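PDB 3BS3: putative DNA-binding protein from Bacteroides fragilis, which probably binds DNA through a helix-turn-helix domain of the XRE family. Local coordinates for residues M10-I15 against R67-N71; W28-M33 against K57-L62. All coordinates share one frame; numbering follows the deposited sequence.

Contact 1. Residues M10-I15 against R67-N71; sequences MMLNRI and RQLIN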
# COMPACT_ATOMS: atom_id res chain seq x y z
N MSE A 10 10.12 6.86 5.01
CA MSE A 10 8.66 7.16 5.06
C MSE A 10 8.04 7.14 3.66
O MSE A 10 8.70 7.46 2.67
CB MSE A 10 8.39 8.49 5.77
CG MSE A 10 6.97 9.03 5.57
SE MSE A 10 6.13 9.77 7.17
CE MSE A 10 6.13 8.17 8.30
N MSE A 11 6.76 6.75 3.61
CA MSE A 11 6.00 6.70 2.37
C MSE A 11 4.55 7.09 2.64
O MSE A 11 3.86 6.53 3.51
CB MSE A 11 6.11 5.30 1.73
CG MSE A 11 5.21 5.02 0.53
SE MSE A 11 5.81 3.37 -0.34
CE MSE A 11 5.68 2.18 1.18
N LEU A 12 4.08 8.09 1.89
CA LEU A 12 2.73 8.55 2.06
C LEU A 12 2.01 8.45 0.74
O LEU A 12 2.56 7.96 -0.25
CB LEU A 12 2.72 9.99 2.60
CG LEU A 12 3.41 10.31 3.94
CD1 LEU A 12 3.51 11.81 4.07
CD2 LEU A 12 2.66 9.71 5.15
N ASN A 13 0.75 8.88 0.73
CA ASN A 13 0.01 8.90 -0.51
C ASN A 13 -0.31 10.32 -0.96
O ASN A 13 -0.27 11.24 -0.15
CB ASN A 13 -1.25 8.03 -0.40
CG ASN A 13 -2.37 8.72 0.38
OD1 ASN A 13 -2.99 9.66 -0.13
ND2 ASN A 13 -2.64 8.23 1.59
N ARG A 14 -0.65 10.45 -2.23
CA ARG A 14 -0.98 11.75 -2.84
C ARG A 14 -2.43 11.84 -3.24
O ARG A 14 -2.80 12.65 -4.10
CB ARG A 14 -0.09 11.99 -4.08
CG ARG A 14 1.38 11.94 -3.81
CD ARG A 14 2.18 12.33 -5.04
NE ARG A 14 1.95 13.73 -5.42
CZ ARG A 14 1.31 14.12 -6.53
NH1 ARG A 14 0.79 13.23 -7.37
NH2 ARG A 14 1.18 15.42 -6.81
N ILE A 15 -3.28 11.01 -2.62
CA ILE A 15 -4.67 10.96 -3.06
C ILE A 15 -5.36 12.31 -2.95
O ILE A 15 -6.13 12.70 -3.82
CB ILE A 15 -5.46 9.83 -2.31
CG1 ILE A 15 -4.88 8.48 -2.73
CG2 ILE A 15 -6.94 9.92 -2.65
CD1 ILE A 15 -5.35 7.33 -1.82
N ARG A 67 1.63 4.95 -9.59
CA ARG A 67 2.87 5.56 -9.08
C ARG A 67 2.64 7.02 -8.67
O ARG A 67 3.32 7.54 -7.76
CB ARG A 67 4.01 5.44 -10.11
CG ARG A 67 4.05 6.53 -11.17
CD ARG A 67 5.20 6.39 -12.18
NE ARG A 67 4.71 6.24 -13.55
CZ ARG A 67 4.00 7.15 -14.22
NH1 ARG A 67 3.60 6.90 -15.47
NH2 ARG A 67 3.66 8.30 -13.66
N GLN A 68 1.70 7.67 -9.36
CA GLN A 68 1.39 9.07 -9.08
C GLN A 68 0.67 9.26 -7.74
O GLN A 68 0.59 10.40 -7.23
CB GLN A 68 0.61 9.69 -10.24
CG GLN A 68 1.24 9.39 -11.61
CD GLN A 68 2.52 10.18 -11.92
OE1 GLN A 68 3.45 10.27 -11.10
NE2 GLN A 68 2.57 10.75 -13.12
N LEU A 69 0.18 8.17 -7.16
CA LEU A 69 -0.50 8.29 -5.87
C LEU A 69 0.42 8.06 -4.68
O LEU A 69 -0.05 8.07 -3.54
CB LEU A 69 -1.66 7.30 -5.79
CG LEU A 69 -2.74 7.51 -6.84
CD1 LEU A 69 -3.87 6.47 -6.64
CD2 LEU A 69 -3.33 8.92 -6.82
N ILE A 70 1.71 7.87 -4.93
CA ILE A 70 2.66 7.58 -3.85
C ILE A 70 3.66 8.72 -3.72
O ILE A 70 4.16 9.25 -4.73
CB ILE A 70 3.38 6.24 -4.09
CG1 ILE A 70 2.35 5.10 -4.09
CG2 ILE A 70 4.45 6.00 -3.01
CD1 ILE A 70 2.95 3.69 -4.21
N ASN A 71 3.94 9.09 -2.48
CA ASN A 71 4.95 10.11 -2.17
C ASN A 71 6.07 9.55 -1.28
O ASN A 71 5.81 9.09 -0.16
CB ASN A 71 4.25 11.31 -1.49
CG ASN A 71 5.22 12.40 -1.10
OD1 ASN A 71 6.30 12.53 -1.68
ND2 ASN A 71 4.84 13.20 -0.10
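In a domain otherwise built of helices, Asn13 and Ile70 form one antiparallel beta bridge, their CA atoms 4.5 Å apart, joining the two ends of the modelled chain. It illustrates how a small helix-turn-helix fold can be closed by backbone pairing between its two ends, reinforced here by side chains. Leu12 and Asn71 make a mutual hydrogen-bonded pair: Leu12 N gives to Asn71 O at 2.9 Å, lying in the carbonyl plane, while Asn71 N returns a nearly straight bond (176° at the hydrogen) to Leu12 O from above its carbonyl plane. Beyond the bridge, Arg14 N donates to Leu69 O at 2.8 Å.

Arg14 adds a side-chain clasp. With CG beside the backbone N and a bend at chi3 (65°), the chain brings NH1 into the plane of the Gln68 carbonyl. On the way, Arg14 CG packs 3.7 Å from Asn71 CB, the two side chains crossing at about a right angle. An apolar contact lies at Met11, a selenomethionine, whose CG is 3.8 Å from Ile70 CG2; Met11 of the second subunit packs on Ile70 as well, so this closure adjoins the dimer contact.

Asn13 points its first side-chain bond away from the partner segment, though CB still touches Leu69 O, and leads into helix 15-21. Its ND2 is engaged by Gln49 OE1 and Trp43 O, and its OD1 accepts from Ile15 N at 2.8 Å on a lone pair, an Asx turn. The guanidinium bond, Arg14 NH1 to Gln68 O, is 2.8 Å long, with the oxygen only 4° out of the guanidinium plane.

Contact 2. Residues W28-M33 against K57-L62; sequences WLAEQM and KVAELL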
# COMPACT_ATOMS: atom_id res chain seq x y z
N TRP A 28 -17.31 11.00 -3.76
CA TRP A 28 -17.36 10.29 -5.02
C TRP A 28 -16.44 9.07 -4.97
O TRP A 28 -16.83 7.96 -5.35
CB TRP A 28 -16.96 11.23 -6.16
CG TRP A 28 -16.94 10.53 -7.49
CD1 TRP A 28 -18.02 10.31 -8.31
CD2 TRP A 28 -15.83 9.89 -8.11
NE1 TRP A 28 -17.63 9.59 -9.41
CE2 TRP A 28 -16.30 9.33 -9.32
CE3 TRP A 28 -14.47 9.77 -7.77
CZ2 TRP A 28 -15.46 8.64 -10.20
CZ3 TRP A 28 -13.62 9.08 -8.66
CH2 TRP A 28 -14.14 8.52 -9.86
N LEU A 29 -15.23 9.27 -4.47
CA LEU A 29 -14.26 8.18 -4.46
C LEU A 29 -14.75 7.04 -3.55
O LEU A 29 -14.68 5.87 -3.91
CB LEU A 29 -12.88 8.68 -4.03
CG LEU A 29 -11.79 7.60 -4.03
CD1 LEU A 29 -11.61 6.97 -5.42
CD2 LEU A 29 -10.46 8.18 -3.49
N ALA A 30 -15.25 7.41 -2.37
CA ALA A 30 -15.77 6.43 -1.42
C ALA A 30 -16.89 5.63 -2.06
O ALA A 30 -16.91 4.41 -1.95
CB ALA A 30 -16.26 7.13 -0.15
N GLU A 31 -17.82 6.31 -2.74
CA GLU A 31 -18.94 5.63 -3.40
C GLU A 31 -18.45 4.66 -4.48
O GLU A 31 -18.91 3.52 -4.55
CB GLU A 31 -19.96 6.65 -3.95
CG GLU A 31 -20.77 7.30 -2.83
CD GLU A 31 -21.74 8.41 -3.25
OE1 GLU A 31 -21.69 8.89 -4.41
OE2 GLU A 31 -22.53 8.83 -2.38
N GLN A 32 -17.49 5.10 -5.29
CA GLN A 32 -16.92 4.22 -6.33
C GLN A 32 -16.21 3.00 -5.77
O GLN A 32 -16.20 1.94 -6.39
CB GLN A 32 -15.97 5.01 -7.23
CG GLN A 32 -16.68 6.05 -8.04
CD GLN A 32 -17.66 5.43 -9.02
OE1 GLN A 32 -17.29 4.56 -9.82
NE2 GLN A 32 -18.90 5.86 -8.96
N MSE A 33 -15.64 3.14 -4.58
CA MSE A 33 -14.89 2.02 -4.03
C MSE A 33 -15.60 1.17 -3.03
O MSE A 33 -15.06 0.14 -2.58
CB MSE A 33 -13.64 2.54 -3.43
CG MSE A 33 -12.75 3.01 -4.49
SE MSE A 33 -11.33 3.62 -3.49
CE MSE A 33 -10.43 1.92 -3.13
N LYS A 57 -6.84 0.51 -7.61
CA LYS A 57 -8.23 0.84 -7.96
C LYS A 57 -8.46 2.35 -7.93
O LYS A 57 -9.12 2.90 -8.83
CB LYS A 57 -9.24 0.11 -7.05
CG LYS A 57 -10.47 -0.48 -7.78
CD LYS A 57 -11.30 0.53 -8.56
CE LYS A 57 -12.69 -0.01 -8.93
NZ LYS A 57 -13.64 0.03 -7.78
N VAL A 58 -7.91 3.04 -6.93
CA VAL A 58 -8.05 4.50 -6.89
C VAL A 58 -7.46 5.13 -8.15
O VAL A 58 -8.04 6.06 -8.75
CB VAL A 58 -7.34 5.08 -5.66
CG1 VAL A 58 -7.37 6.62 -5.68
CG2 VAL A 58 -7.98 4.59 -4.33
N ALA A 59 -6.29 4.64 -8.55
CA ALA A 59 -5.59 5.17 -9.74
C ALA A 59 -6.44 4.94 -11.00
O ALA A 59 -6.56 5.84 -11.86
CB ALA A 59 -4.22 4.52 -9.86
N GLU A 60 -7.04 3.76 -11.11
CA GLU A 60 -7.90 3.45 -12.26
C GLU A 60 -9.06 4.44 -12.31
O GLU A 60 -9.37 5.01 -13.38
CB GLU A 60 -8.42 2.01 -12.18
CG GLU A 60 -7.34 0.99 -12.52
CD GLU A 60 -7.69 -0.44 -12.15
OE1 GLU A 60 -8.74 -0.70 -11.51
OE2 GLU A 60 -6.88 -1.33 -12.49
N LEU A 61 -9.68 4.67 -11.15
CA LEU A 61 -10.83 5.59 -11.04
C LEU A 61 -10.48 7.04 -11.36
O LEU A 61 -11.31 7.77 -11.92
CB LEU A 61 -11.45 5.51 -9.65
CG LEU A 61 -12.20 4.22 -9.32
CD1 LEU A 61 -12.55 4.17 -7.86
CD2 LEU A 61 -13.48 4.11 -10.18
N LEU A 62 -9.25 7.46 -11.02
CA LEU A 62 -8.80 8.83 -11.28
C LEU A 62 -8.07 8.97 -12.61
O LEU A 62 -7.62 10.08 -12.96
CB LEU A 62 -7.93 9.34 -10.12
CG LEU A 62 -8.68 9.42 -8.79
CD1 LEU A 62 -7.74 9.81 -7.67
CD2 LEU A 62 -9.88 10.39 -8.85
O HOH W 1 -15.79 1.33 -9.09
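Helix 26-33, which with helix 37-44 probably forms the helix-turn-helix unit of this XRE-family fold, rests here on helix 52-62, and Leu61 enters it as a knob into a hole formed by Trp28, Leu29, Gln32 and Met33. The short axes approach to 10.8 Å, and their directions diverge by 116°. The packing illustrates a knob-into-hole contact centred on one leucine.

Leu61 meets its four neighbours with different atoms. Its CD1 is the deep branch, 3.6 Å from Gln32 CB and 3.8 Å from Leu29 CD1, and it also touches CG of Met33, a selenomethionine. CD2 faces the Gln32 side chain, whereas CB lies beside the benzene end of the Trp28 indole. That end reaches the partner helix because Trp28 CG stands anti to the backbone N (chi1 178°). The ring presents its edge to the Leu61 carbonyl, with CH2 at 3.6 Å from Leu61 O, and its CZ3 lies 4.0 Å from Leu62 CD2. Gln32 CG sits over one indole face, offset toward the rim, and Arg24 makes a cation-pi contact with the same ring.

Leu29 and Met33 fill the inner side against Val58. The Leu29 and Val58 side chains cross at about a right angle, with CD2 of Leu29 near CG1 of Val58, while SE of Met33, in one of its two modelled conformers, lies 3.6 Å from Val58 CG2. Trp43 of helix 37-44 backs both Met33 and Val58. At the outer margin, in one of two modelled positions of Lys57, a water accepts from Lys57 NZ and donates to Gln32 O, each at 2.8 Å.

From the N terminus, the chain passes through 10-15 into helix 15-21 and then helix 26-33, whose residues 28-33 supply the first side of contact 2. Helix 37-44 and a loop follow before helix 52-62 returns to complete contact 2, closing the inner loop. Residues 67-71 then meet the starting segment, so contact 1 closes the outer loop around it, without the two crossing. Their centres lie 15 Å apart on opposite sides of the chain's centre, yet they share the core: Leu69 CD1 packs on Val58 CG1, and Ile15 CG2 on Leu29 CD2. Terminal segments and helices are thereby joined through one apolar interior.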